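Local coordinates for outer membrane protein Omp121 (Bacteroides thetaiotaomicron, PDB 5FQ8) that probably takes up nutrients, plausibly peptides, across the bacterial outer membrane as a TonB-dependent receptor, at residues Q195-G204 and N211-D219; L552-Y561 and S637-T645. All blocks are in the same frame, centred on the assembly; numbering follows the deposited sequence.

Contact 1 of 2, residues Q195-G204 and N211-D219; sequences QNEFGMGWNG and NGSWGPRFD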
loop_
_atom_site.group_PDB
_atom_site.type_symbol
_atom_site.label_atom_id
_atom_site.label_comp_id
_atom_site.label_asym_id
_atom_site.label_seq_id
_atom_site.Cartn_x
_atom_site.Cartn_y
_atom_site.Cartn_z
ATOM N N GLN B 195 -40.858 10.437 -15.631
ATOM C CA GLN B 195 -41.884 11.454 -15.629
ATOM C C GLN B 195 -41.315 12.692 -16.301
ATOM O O GLN B 195 -40.171 13.050 -16.067
ATOM C CB GLN B 195 -42.308 11.742 -14.191
ATOM C CG GLN B 195 -42.662 13.181 -13.915
ATOM C CD GLN B 195 -41.504 13.973 -13.390
ATOM O OE1 GLN B 195 -41.374 15.143 -13.687
ATOM N NE2 GLN B 195 -40.657 13.341 -12.602
ATOM N N ASN B 196 -42.084 13.327 -17.151
ATOM C CA ASN B 196 -41.662 14.584 -17.761
ATOM C C ASN B 196 -42.629 15.707 -17.419
ATOM O O ASN B 196 -42.805 16.640 -18.197
ATOM C CB ASN B 196 -41.509 14.470 -19.284
ATOM C CG ASN B 196 -40.341 13.578 -19.701
ATOM O OD1 ASN B 196 -39.178 13.951 -19.561
ATOM N ND2 ASN B 196 -40.652 12.423 -20.256
ATOM N N GLU B 197 -43.263 15.627 -16.255
ATOM C CA GLU B 197 -44.253 16.610 -15.856
ATOM C C GLU B 197 -43.679 17.701 -14.965
ATOM O O GLU B 197 -44.056 18.868 -15.108
ATOM C CB GLU B 197 -45.404 15.906 -15.140
ATOM C CG GLU B 197 -46.727 16.639 -15.189
ATOM C CD GLU B 197 -47.841 15.888 -14.494
ATOM O OE1 GLU B 197 -47.690 14.674 -14.255
ATOM O OE2 GLU B 197 -48.870 16.519 -14.189
ATOM N N PHE B 198 -42.753 17.359 -14.071
ATOM C CA PHE B 198 -42.200 18.297 -13.103
ATOM C C PHE B 198 -40.679 18.319 -13.200
ATOM O O PHE B 198 -40.045 17.320 -13.532
ATOM C CB PHE B 198 -42.629 17.933 -11.680
ATOM C CG PHE B 198 -44.062 17.502 -11.562
ATOM C CD1 PHE B 198 -45.064 18.433 -11.370
ATOM C CD2 PHE B 198 -44.402 16.165 -11.633
ATOM C CE1 PHE B 198 -46.363 18.040 -11.259
ATOM C CE2 PHE B 198 -45.706 15.764 -11.518
ATOM C CZ PHE B 198 -46.688 16.703 -11.331
ATOM N N GLY B 199 -40.087 19.467 -12.876
ATOM C CA GLY B 199 -38.672 19.663 -13.027
ATOM C C GLY B 199 -37.929 19.809 -11.715
ATOM O O GLY B 199 -38.386 19.375 -10.648
ATOM N N MET B 200 -36.756 20.428 -11.804
ATOM C CA MET B 200 -35.841 20.522 -10.679
ATOM C C MET B 200 -36.499 21.176 -9.483
ATOM O O MET B 200 -37.035 22.277 -9.581
ATOM C CB MET B 200 -34.614 21.331 -11.089
ATOM C CG MET B 200 -33.646 21.667 -9.971
ATOM S SD MET B 200 -32.266 22.572 -10.613
ATOM C CE MET B 200 -33.106 23.759 -11.619
ATOM N N GLY B 201 -36.435 20.502 -8.352
ATOM C CA GLY B 201 -36.869 21.101 -7.112
ATOM C C GLY B 201 -37.038 20.050 -6.041
ATOM O O GLY B 201 -36.844 18.862 -6.266
ATOM N N TRP B 202 -37.398 20.530 -4.860
ATOM C CA TRP B 202 -37.721 19.657 -3.753
ATOM C C TRP B 202 -38.993 20.178 -3.098
ATOM O O TRP B 202 -39.404 21.312 -3.326
ATOM C CB TRP B 202 -36.558 19.585 -2.769
ATOM C CG TRP B 202 -36.434 18.289 -2.091
ATOM C CD1 TRP B 202 -36.831 17.991 -0.843
ATOM C CD2 TRP B 202 -35.877 17.095 -2.631
ATOM N NE1 TRP B 202 -36.552 16.688 -0.553
ATOM C CE2 TRP B 202 -35.966 16.112 -1.640
ATOM C CE3 TRP B 202 -35.313 16.760 -3.856
ATOM C CZ2 TRP B 202 -35.512 14.820 -1.831
ATOM C CZ3 TRP B 202 -34.860 15.479 -4.039
ATOM C CH2 TRP B 202 -34.966 14.523 -3.034
ATOM N N ASN B 203 -39.639 19.328 -2.312
ATOM C CA ASN B 203 -40.881 19.685 -1.630
ATOM C C ASN B 203 -41.901 20.300 -2.574
ATOM O O ASN B 203 -42.734 21.087 -2.148
ATOM C CB ASN B 203 -40.650 20.660 -0.469
ATOM C CG ASN B 203 -39.450 20.313 0.356
ATOM O OD1 ASN B 203 -38.486 21.068 0.407
ATOM N ND2 ASN B 203 -39.501 19.179 1.031
ATOM N N GLY B 204 -41.841 19.988 -3.857
ATOM C CA GLY B 204 -42.703 20.636 -4.812
ATOM C C GLY B 204 -42.360 22.071 -5.102
ATOM O O GLY B 204 -43.039 22.694 -5.912
ATOM N N ASN B 211 -30.692 17.616 -7.189
ATOM C CA ASN B 211 -30.385 16.424 -7.954
ATOM C C ASN B 211 -31.626 15.619 -8.273
ATOM O O ASN B 211 -31.559 14.394 -8.337
ATOM C CB ASN B 211 -29.404 15.570 -7.178
ATOM C CG ASN B 211 -29.948 15.190 -5.858
ATOM O OD1 ASN B 211 -30.672 15.962 -5.252
ATOM N ND2 ASN B 211 -29.657 13.991 -5.412
ATOM N N GLY B 212 -32.762 16.277 -8.454
ATOM C CA GLY B 212 -34.023 15.571 -8.508
ATOM C C GLY B 212 -35.085 16.463 -9.101
ATOM O O GLY B 212 -34.827 17.604 -9.484
ATOM N N SER B 213 -36.292 15.923 -9.180
ATOM C CA SER B 213 -37.341 16.538 -9.979
ATOM C C SER B 213 -38.636 16.604 -9.212
ATOM O O SER B 213 -39.693 16.218 -9.705
ATOM C CB SER B 213 -37.586 15.789 -11.283
ATOM O OG SER B 213 -36.405 15.604 -12.027
ATOM N N TRP B 214 -38.584 17.092 -7.982
ATOM C CA TRP B 214 -39.811 17.391 -7.254
ATOM C C TRP B 214 -40.099 18.884 -7.267
ATOM O O TRP B 214 -40.339 19.476 -6.236
ATOM C CB TRP B 214 -39.725 16.881 -5.824
ATOM C CG TRP B 214 -39.476 15.416 -5.658
ATOM C CD1 TRP B 214 -38.291 14.820 -5.390
ATOM C CD2 TRP B 214 -40.450 14.374 -5.677
ATOM N NE1 TRP B 214 -38.457 13.473 -5.261
ATOM C CE2 TRP B 214 -39.777 13.173 -5.431
ATOM C CE3 TRP B 214 -41.827 14.339 -5.889
ATOM C CZ2 TRP B 214 -40.430 11.948 -5.400
ATOM C CZ3 TRP B 214 -42.477 13.123 -5.853
ATOM C CH2 TRP B 214 -41.782 11.947 -5.610
ATOM N N GLY B 215 -40.061 19.516 -8.431
ATOM C CA GLY B 215 -40.341 20.927 -8.521
ATOM C C GLY B 215 -41.745 21.165 -9.028
ATOM O O GLY B 215 -42.618 20.297 -8.933
ATOM N N PRO B 216 -41.995 22.352 -9.563
ATOM C CA PRO B 216 -43.309 22.652 -10.121
ATOM C C PRO B 216 -43.542 21.985 -11.468
ATOM O O PRO B 216 -42.641 21.470 -12.129
ATOM C CB PRO B 216 -43.298 24.177 -10.250
ATOM C CG PRO B 216 -41.926 24.567 -10.207
ATOM C CD PRO B 216 -41.190 23.562 -9.392
ATOM N N ARG B 217 -44.811 21.993 -11.862
ATOM C CA ARG B 217 -45.189 21.506 -13.178
ATOM C C ARG B 217 -44.607 22.428 -14.236
ATOM O O ARG B 217 -44.549 23.645 -14.055
ATOM C CB ARG B 217 -46.709 21.416 -13.290
ATOM C CG ARG B 217 -47.206 20.622 -14.494
ATOM C CD ARG B 217 -48.485 19.830 -14.206
ATOM N NE ARG B 217 -49.330 20.446 -13.185
ATOM C CZ ARG B 217 -49.802 19.804 -12.124
ATOM N NH1 ARG B 217 -49.518 18.529 -11.959
ATOM N NH2 ARG B 217 -50.569 20.426 -11.241
ATOM N N PHE B 218 -44.148 21.837 -15.332
ATOM C CA PHE B 218 -43.364 22.577 -16.307
ATOM C C PHE B 218 -44.150 23.735 -16.900
ATOM O O PHE B 218 -45.270 23.568 -17.370
ATOM C CB PHE B 218 -42.895 21.644 -17.405
ATOM C CG PHE B 218 -41.683 20.841 -17.038
ATOM C CD1 PHE B 218 -40.472 21.458 -16.797
ATOM C CD2 PHE B 218 -41.750 19.469 -16.958
ATOM C CE1 PHE B 218 -39.363 20.725 -16.464
ATOM C CE2 PHE B 218 -40.638 18.734 -16.626
ATOM C CZ PHE B 218 -39.442 19.366 -16.378
ATOM N N ASP B 219 -43.544 24.912 -16.880
ATOM C CA ASP B 219 -44.156 26.181 -17.239
ATOM C C ASP B 219 -43.825 26.608 -18.651
ATOM O O ASP B 219 -44.676 27.161 -19.342
ATOM C CB ASP B 219 -43.654 27.275 -16.287
ATOM C CG ASP B 219 -44.750 27.923 -15.488
ATOM O OD1 ASP B 219 -45.812 27.306 -15.314
ATOM O OD2 ASP B 219 -44.535 29.058 -15.013
#

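Contact 2 of 2, residues L552-Y561 and S637-T645; sequences LPKENRSFFY and SNTLSPEMT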
loop_
_atom_site.group_PDB
_atom_site.type_symbol
_atom_site.label_atom_id
_atom_site.label_comp_id
_atom_site.label_asym_id
_atom_site.label_seq_id
_atom_site.Cartn_x
_atom_site.Cartn_y
_atom_site.Cartn_z
ATOM N N LEU B 552 -10.831 -31.091 4.421
ATOM C CA LEU B 552 -11.636 -31.707 5.457
ATOM C C LEU B 552 -10.765 -32.076 6.653
ATOM O O LEU B 552 -9.550 -32.210 6.511
ATOM C CB LEU B 552 -12.337 -32.954 4.910
ATOM C CG LEU B 552 -13.487 -32.696 3.921
ATOM C CD1 LEU B 552 -14.001 -33.973 3.312
ATOM C CD2 LEU B 552 -14.622 -31.957 4.595
ATOM N N PRO B 553 -11.333 -32.223 7.855
ATOM C CA PRO B 553 -10.512 -32.539 9.029
ATOM C C PRO B 553 -9.603 -33.736 8.796
ATOM O O PRO B 553 -9.964 -34.687 8.108
ATOM C CB PRO B 553 -11.552 -32.830 10.112
ATOM C CG PRO B 553 -12.705 -32.052 9.741
ATOM C CD PRO B 553 -12.733 -31.993 8.239
ATOM N N LYS B 554 -8.410 -33.673 9.391
ATOM C CA LYS B 554 -7.391 -34.682 9.132
ATOM C C LYS B 554 -7.914 -36.089 9.370
ATOM O O LYS B 554 -7.547 -37.022 8.653
ATOM C CB LYS B 554 -6.155 -34.420 10.003
ATOM C CG LYS B 554 -5.293 -33.253 9.538
ATOM C CD LYS B 554 -3.992 -33.120 10.316
ATOM C CE LYS B 554 -4.242 -32.456 11.663
ATOM N NZ LYS B 554 -2.998 -32.077 12.389
ATOM N N GLU B 555 -8.778 -36.266 10.355
ATOM C CA GLU B 555 -9.279 -37.592 10.682
ATOM C C GLU B 555 -10.475 -37.997 9.836
ATOM O O GLU B 555 -11.063 -39.056 10.074
ATOM C CB GLU B 555 -9.653 -37.652 12.161
ATOM C CG GLU B 555 -8.479 -37.441 13.112
ATOM C CD GLU B 555 -8.887 -37.349 14.579
ATOM O OE1 GLU B 555 -10.106 -37.268 14.857
ATOM O OE2 GLU B 555 -7.981 -37.360 15.453
ATOM N N ASN B 556 -10.836 -37.188 8.851
ATOM C CA ASN B 556 -12.039 -37.427 8.078
ATOM C C ASN B 556 -11.876 -36.821 6.688
ATOM O O ASN B 556 -12.724 -36.076 6.209
ATOM C CB ASN B 556 -13.252 -36.854 8.810
ATOM C CG ASN B 556 -14.551 -37.469 8.359
ATOM O OD1 ASN B 556 -14.619 -38.089 7.306
ATOM N ND2 ASN B 556 -15.593 -37.306 9.160
ATOM N N ARG B 557 -10.770 -37.141 6.021
ATOM C CA ARG B 557 -10.530 -36.631 4.679
ATOM C C ARG B 557 -11.233 -37.456 3.618
ATOM O O ARG B 557 -11.605 -36.918 2.576
ATOM C CB ARG B 557 -9.038 -36.629 4.356
ATOM C CG ARG B 557 -8.154 -35.797 5.227
ATOM C CD ARG B 557 -6.826 -35.614 4.534
ATOM N NE ARG B 557 -5.793 -35.079 5.408
ATOM C CZ ARG B 557 -5.658 -33.793 5.710
ATOM N NH1 ARG B 557 -6.495 -32.898 5.218
ATOM N NH2 ARG B 557 -4.685 -33.402 6.511
ATOM N N SER B 558 -11.408 -38.748 3.860
ATOM C CA SER B 558 -11.866 -39.679 2.839
ATOM C C SER B 558 -13.382 -39.679 2.713
ATOM O O SER B 558 -14.094 -39.841 3.710
ATOM C CB SER B 558 -11.380 -41.085 3.180
ATOM O OG SER B 558 -12.161 -42.088 2.561
ATOM N N PHE B 559 -13.877 -39.513 1.483
ATOM C CA PHE B 559 -15.288 -39.733 1.193
ATOM C C PHE B 559 -15.453 -40.550 -0.079
ATOM O O PHE B 559 -14.700 -40.390 -1.039
ATOM C CB PHE B 559 -16.071 -38.420 1.077
ATOM C CG PHE B 559 -15.473 -37.415 0.134
ATOM C CD1 PHE B 559 -14.519 -36.534 0.565
ATOM C CD2 PHE B 559 -15.916 -37.316 -1.165
ATOM C CE1 PHE B 559 -14.001 -35.605 -0.278
ATOM C CE2 PHE B 559 -15.401 -36.386 -2.010
ATOM C CZ PHE B 559 -14.446 -35.531 -1.571
ATOM N N PHE B 560 -16.454 -41.422 -0.073
ATOM C CA PHE B 560 -16.733 -42.329 -1.173
ATOM C C PHE B 560 -18.128 -42.068 -1.708
ATOM O O PHE B 560 -19.071 -41.910 -0.935
ATOM C CB PHE B 560 -16.613 -43.770 -0.703
ATOM C CG PHE B 560 -17.213 -44.774 -1.638
ATOM C CD1 PHE B 560 -16.464 -45.326 -2.652
ATOM C CD2 PHE B 560 -18.518 -45.189 -1.482
ATOM C CE1 PHE B 560 -17.008 -46.243 -3.490
ATOM C CE2 PHE B 560 -19.064 -46.110 -2.320
ATOM C CZ PHE B 560 -18.312 -46.640 -3.323
ATOM N N TYR B 561 -18.268 -42.049 -3.028
ATOM C CA TYR B 561 -19.578 -41.845 -3.636
ATOM C C TYR B 561 -19.795 -42.707 -4.876
ATOM O O TYR B 561 -19.049 -42.600 -5.855
ATOM C CB TYR B 561 -19.794 -40.374 -3.991
ATOM C CG TYR B 561 -18.628 -39.653 -4.627
ATOM C CD1 TYR B 561 -17.545 -39.253 -3.871
ATOM C CD2 TYR B 561 -18.631 -39.327 -5.968
ATOM C CE1 TYR B 561 -16.495 -38.586 -4.424
ATOM C CE2 TYR B 561 -17.577 -38.647 -6.529
ATOM C CZ TYR B 561 -16.512 -38.279 -5.739
ATOM O OH TYR B 561 -15.447 -37.601 -6.251
ATOM N N SER B 637 -14.217 -25.899 13.092
ATOM C CA SER B 637 -14.820 -27.160 13.495
ATOM C C SER B 637 -13.969 -28.291 12.965
ATOM O O SER B 637 -13.629 -28.299 11.783
ATOM C CB SER B 637 -16.250 -27.292 12.968
ATOM O OG SER B 637 -16.765 -28.580 13.242
ATOM N N ASN B 638 -13.619 -29.228 13.829
ATOM C CA ASN B 638 -12.940 -30.438 13.404
ATOM C C ASN B 638 -13.869 -31.639 13.393
ATOM O O ASN B 638 -13.412 -32.764 13.182
ATOM C CB ASN B 638 -11.723 -30.707 14.295
ATOM C CG ASN B 638 -12.073 -30.768 15.764
ATOM O OD1 ASN B 638 -13.153 -30.361 16.176
ATOM N ND2 ASN B 638 -11.153 -31.275 16.566
ATOM N N THR B 639 -15.161 -31.415 13.619
ATOM C CA THR B 639 -16.184 -32.440 13.538
ATOM C C THR B 639 -16.860 -32.478 12.178
ATOM O O THR B 639 -17.754 -33.301 11.969
ATOM C CB THR B 639 -17.235 -32.215 14.618
ATOM O OG1 THR B 639 -17.491 -30.816 14.714
ATOM C CG2 THR B 639 -16.739 -32.709 15.938
ATOM N N LEU B 640 -16.451 -31.614 11.257
ATOM C CA LEU B 640 -16.963 -31.646 9.897
ATOM C C LEU B 640 -16.918 -33.053 9.325
ATOM O O LEU B 640 -16.013 -33.830 9.625
ATOM C CB LEU B 640 -16.141 -30.720 9.013
ATOM C CG LEU B 640 -16.123 -29.281 9.477
ATOM C CD1 LEU B 640 -15.255 -28.469 8.562
ATOM C CD2 LEU B 640 -17.537 -28.783 9.463
ATOM N N SER B 641 -17.916 -33.371 8.515
ATOM C CA SER B 641 -17.952 -34.534 7.646
ATOM C C SER B 641 -18.144 -34.068 6.210
ATOM O O SER B 641 -18.534 -32.921 5.976
ATOM C CB SER B 641 -19.090 -35.471 8.052
ATOM O OG SER B 641 -20.314 -34.783 7.944
ATOM N N PRO B 642 -17.885 -34.920 5.226
ATOM C CA PRO B 642 -17.951 -34.469 3.833
ATOM C C PRO B 642 -19.367 -34.140 3.401
ATOM O O PRO B 642 -20.349 -34.472 4.055
ATOM C CB PRO B 642 -17.409 -35.661 3.048
ATOM C CG PRO B 642 -16.639 -36.440 4.031
ATOM C CD PRO B 642 -17.336 -36.276 5.326
ATOM N N GLU B 643 -19.460 -33.462 2.265
ATOM C CA GLU B 643 -20.741 -33.206 1.630
ATOM C C GLU B 643 -21.098 -34.350 0.695
ATOM O O GLU B 643 -20.229 -34.989 0.104
ATOM C CB GLU B 643 -20.700 -31.883 0.860
ATOM C CG GLU B 643 -21.788 -31.723 -0.203
ATOM C CD GLU B 643 -21.733 -30.409 -0.963
ATOM O OE1 GLU B 643 -21.329 -29.388 -0.385
ATOM O OE2 GLU B 643 -22.104 -30.398 -2.155
ATOM N N MET B 644 -22.384 -34.634 0.590
ATOM C CA MET B 644 -22.863 -35.702 -0.270
ATOM C C MET B 644 -24.100 -35.207 -0.990
ATOM O O MET B 644 -25.084 -34.850 -0.344
ATOM C CB MET B 644 -23.168 -36.962 0.536
ATOM C CG MET B 644 -23.090 -38.229 -0.255
ATOM S SD MET B 644 -21.437 -38.529 -0.855
ATOM C CE MET B 644 -20.507 -38.455 0.641
ATOM N N THR B 645 -24.033 -35.137 -2.311
ATOM C CA THR B 645 -25.204 -34.881 -3.129
ATOM C C THR B 645 -25.730 -36.206 -3.658
ATOM O O THR B 645 -24.960 -37.012 -4.183
ATOM C CB THR B 645 -24.887 -33.948 -4.294
ATOM O OG1 THR B 645 -24.522 -32.660 -3.801
ATOM C CG2 THR B 645 -26.100 -33.794 -5.165
HETATM O O HOH W 1 -15.595 -35.893 11.778
HETATM O O HOH W 2 -14.794 -34.687 6.462
#

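Contact 1 of 2, residues Q195-G204 and N211-D219
The side chains of E197 and R217 run side by side in the same direction and meet in a salt bridge, with OE2 of E197 3.1 Å from NH1 of R217. The nitrogen approaches from above the carboxylate plane, about 45° out of it. CG of R217 lies anti to the backbone N (chi1 -167°), which carries the chain past the E197 carbonyl, and bends further out swing the guanidinium back over to the carboxylate. NH1 also sits at the edge of the F198 ring, 3.3 Å from CE1 of F198. Were R217 an alanine, the E197 carboxylate would probably lose this cationic mate, and the F198 edge its guanidinium neighbour.

The backbone N of G199 lies over one face of the F218 ring, toward the rim, and N of F218 donates to O of E197 at 3.0 Å. The glycines allow the chains to close up: on the geometry, a beta carbon on G199 would clash with the F218 ring, and one on G215 with the carbonyls of G199 and M200. N of G215 and O of G199, 2.8 Å apart, make a weak hydrogen bond across the two segments.

At the far end W202 and W214 make a T-shaped pair. The edge of W214 meets the face of W202, with CD1 of W214 3.7 Å from CZ3 of W202 and the planes at 77°. Y884 and F839 also pack on W202, and NE1 of W214 bonds to O of F839.

E197 and D850 bind calcium in a structure of this protein; in this model that site's ion is not bound to the chain, and a calcium stands about 4 Å from the E197 side chain. The side chain of D850 is about 4 Å from that of R217. R217 thus has two calcium-site acids close by, where its charge is likely to offset theirs.

Contact 2 of 2, residues L552-Y561 and S637-T645
A pair of next-but-one neighbours in the beta-barrel wall, strands 558-569 and 643-656, meets here together with the loops leading into them. The axes of 558-561 and 643-645 run almost parallel, 7° apart and 8.7 Å from each other, a spacing that fits two strands flanking a third, 582-596.

P642 is the central wedge. Its CG lies 3.6 Å from CB of F559, the two side chains passing alongside and pointing opposite ways, and L552 crosses it at about a right angle, bringing CD1 3.7 Å from the same CG. P553 and L640 cross similarly, CD of P553 being 3.7 Å from CB of L640. Further along, SD of M644 stands 4.0 Å from CB of Y561.

The polar link is indirect: one water accepts from ND2 of N556 and donates to O of L640, each at 3.0 Å. With CG anti to the backbone N (chi1 -159°), N556 extends its amide toward the opposing loop.

Strand 582-596 pairs with both barrel strands, its K593 touching Y561 and M644. Strand 538-549 borders 558-561 on one flank, and strand 661-680 borders 643-645 on the other, where I676 packs on L552 and L640.

Overall arrangement
The two contacts come in series along the chain: contact 1 is complete more than 300 residues before contact 2 begins. Their centres are 62 Å apart and their nearest atoms about 44 Å, on opposite sides of the chain's centre. Contact 1 belongs to the excursion between barrel strands 177-188 and 252-264, whereas contact 2 sits where strands 558-569 and 643-656 enter the wall. Long loops on the extracellular side are usual in this receptor family, so both contacts probably lie toward that side: the first shapes an excursion near calcium, a partner protein and the bound peptide; the second packs loop bases against the barrel rim.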